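Local atomic coordinates of putative oxidoreductase (PDB entry 3L6D), a protein that probably binds NADP and acts as an oxidoreductase related to the reductive aminases and 6-phosphogluconate dehydrogenases. Residues Glu224-Arg229 against Asp285-Thr290. Residues are numbered along the deposited sequence; the frame is centred on the assembly and turned at random.
Sequences EEAVRR and DIAATT
Asp285 stacks its carboxylate on one face of the Arg229 guanidinium, off-centre and with the planes only 11° apart: OD1 is over the rim near NE, CG and OD2 against CD. Arg228 NH2 sits above the opposite face, near the rim. At the in-plane edge of the Arg228 guanidinium is Glu225 CD. These four residues form a salt-bridge network in the helical C-terminal domain, where helix 204-232 meets the segment after helix 264-281. Asp285 OD1 is 3.2 Å from Arg229 NE but well out of the guanidinium plane, a salt bridge of charges alone, since no N-H of Arg229 points at OD1. Arginine suits the place because its flat cation can take an anion on its face while its N-H groups serve others: NH1 bonds to Asp234 O and NH2 pairs with Asp238. Arg229 NE donates to Glu225 OE2 at 3.0 Å, through a bent bond (135°) tilted out of the guanidinium plane. Glu225 is gripped side-on, with Arg228 NE to OE1 at 2.8 Å and NH2 to OE2 at 2.7 Å, both nearly straight; OE2 thus takes two donors from the same face. The gathered cations probably favour ionised carboxylates. Next to this network Ala226 CB meets Ala287 CB at 4.0 Å, the small methyls allowing their CA atoms to approach to 5.4 Å. Phe191 of the second subunit packs on Ala226 and Thr290, placing the contact beside the dimer interface. With CG anti to the backbone N (chi1 -175°), Asp285 keeps OD1 on Arg229 while OD2 turns back to its own chain, closing an Asx turn: Ala287 N donates to Asp285 OD2 at 2.8 Å, tilted out of the carboxylate plane.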
# COMPACT_ATOMS: atom_id res chain seq x y z
N GLU B 224 -7.57 -6.44 -0.19
CA GLU B 224 -8.02 -7.82 -0.26
C GLU B 224 -9.55 -7.88 -0.49
O GLU B 224 -10.05 -8.63 -1.33
CB GLU B 224 -7.60 -8.55 1.03
CG GLU B 224 -7.82 -10.07 1.02
CD GLU B 224 -7.00 -10.81 -0.05
OE1 GLU B 224 -5.77 -10.55 -0.17
OE2 GLU B 224 -7.58 -11.68 -0.74
N GLU B 225 -10.29 -7.05 0.23
CA GLU B 225 -11.70 -7.00 0.05
C GLU B 225 -12.11 -6.45 -1.34
O GLU B 225 -13.05 -6.96 -1.95
CB GLU B 225 -12.36 -6.25 1.21
CG GLU B 225 -13.83 -5.97 1.00
CD GLU B 225 -14.76 -7.19 1.15
OE1 GLU B 225 -14.31 -8.32 1.49
OE2 GLU B 225 -15.99 -6.97 0.92
N ALA B 226 -11.40 -5.44 -1.83
CA ALA B 226 -11.65 -4.91 -3.18
C ALA B 226 -11.42 -6.01 -4.26
O ALA B 226 -12.23 -6.15 -5.20
CB ALA B 226 -10.80 -3.69 -3.42
N VAL B 227 -10.36 -6.80 -4.10
CA VAL B 227 -10.08 -7.94 -4.99
C VAL B 227 -11.25 -8.95 -4.97
O VAL B 227 -11.71 -9.41 -6.03
CB VAL B 227 -8.73 -8.66 -4.66
CG1 VAL B 227 -8.62 -9.98 -5.41
CG2 VAL B 227 -7.51 -7.75 -4.98
N ARG B 228 -11.75 -9.27 -3.78
CA ARG B 228 -12.85 -10.22 -3.63
C ARG B 228 -14.10 -9.69 -4.36
O ARG B 228 -14.78 -10.43 -5.06
CB ARG B 228 -13.13 -10.50 -2.12
CG ARG B 228 -14.27 -11.49 -1.85
CD ARG B 228 -14.84 -11.45 -0.38
NE ARG B 228 -15.63 -10.25 -0.10
CZ ARG B 228 -16.91 -10.09 -0.42
NH1 ARG B 228 -17.57 -11.05 -1.05
NH2 ARG B 228 -17.55 -8.95 -0.13
N ARG B 229 -14.37 -8.41 -4.23
CA ARG B 229 -15.47 -7.79 -4.93
C ARG B 229 -15.27 -7.73 -6.43
O ARG B 229 -16.22 -7.95 -7.17
CB ARG B 229 -15.77 -6.42 -4.35
CG ARG B 229 -16.47 -6.54 -2.99
CD ARG B 229 -16.61 -5.21 -2.35
NE ARG B 229 -17.39 -5.25 -1.11
CZ ARG B 229 -18.71 -5.19 -1.04
NH1 ARG B 229 -19.44 -5.12 -2.15
NH2 ARG B 229 -19.32 -5.20 0.14
N ASP B 285 -19.98 0.16 -3.80
CA ASP B 285 -18.76 -0.04 -3.05
C ASP B 285 -17.64 0.77 -3.71
O ASP B 285 -17.63 0.98 -4.94
CB ASP B 285 -18.39 -1.53 -3.01
CG ASP B 285 -17.17 -1.83 -2.14
OD1 ASP B 285 -17.34 -2.10 -0.93
OD2 ASP B 285 -16.03 -1.82 -2.65
N ILE B 286 -16.74 1.24 -2.86
CA ILE B 286 -15.58 2.04 -3.25
C ILE B 286 -14.76 1.36 -4.36
O ILE B 286 -14.19 2.05 -5.24
CB ILE B 286 -14.75 2.39 -2.00
CG1 ILE B 286 -13.63 3.40 -2.32
CG2 ILE B 286 -14.21 1.08 -1.31
CD1 ILE B 286 -14.12 4.73 -2.91
N ALA B 287 -14.75 0.03 -4.37
CA ALA B 287 -14.06 -0.70 -5.45
C ALA B 287 -14.65 -0.42 -6.84
O ALA B 287 -13.98 -0.69 -7.83
CB ALA B 287 -14.02 -2.20 -5.17
N ALA B 288 -15.86 0.14 -6.92
CA ALA B 288 -16.46 0.48 -8.23
C ALA B 288 -15.68 1.60 -8.90
O ALA B 288 -15.86 1.87 -10.10
CB ALA B 288 -17.93 0.88 -8.11
N THR B 289 -14.84 2.28 -8.12
CA THR B 289 -13.91 3.25 -8.69
C THR B 289 -13.18 2.63 -9.88
O THR B 289 -12.94 3.28 -10.90
CB THR B 289 -12.89 3.75 -7.64
OG1 THR B 289 -13.59 4.37 -6.55
CG2 THR B 289 -11.93 4.80 -8.25
N THR B 290 -12.80 1.35 -9.73
CA THR B 290 -12.20 0.58 -10.82
C THR B 290 -12.95 0.70 -12.16
O THR B 290 -12.31 0.94 -13.22
CB THR B 290 -12.06 -0.91 -10.39
OG1 THR B 290 -11.27 -0.96 -9.18
CG2 THR B 290 -11.34 -1.69 -11.45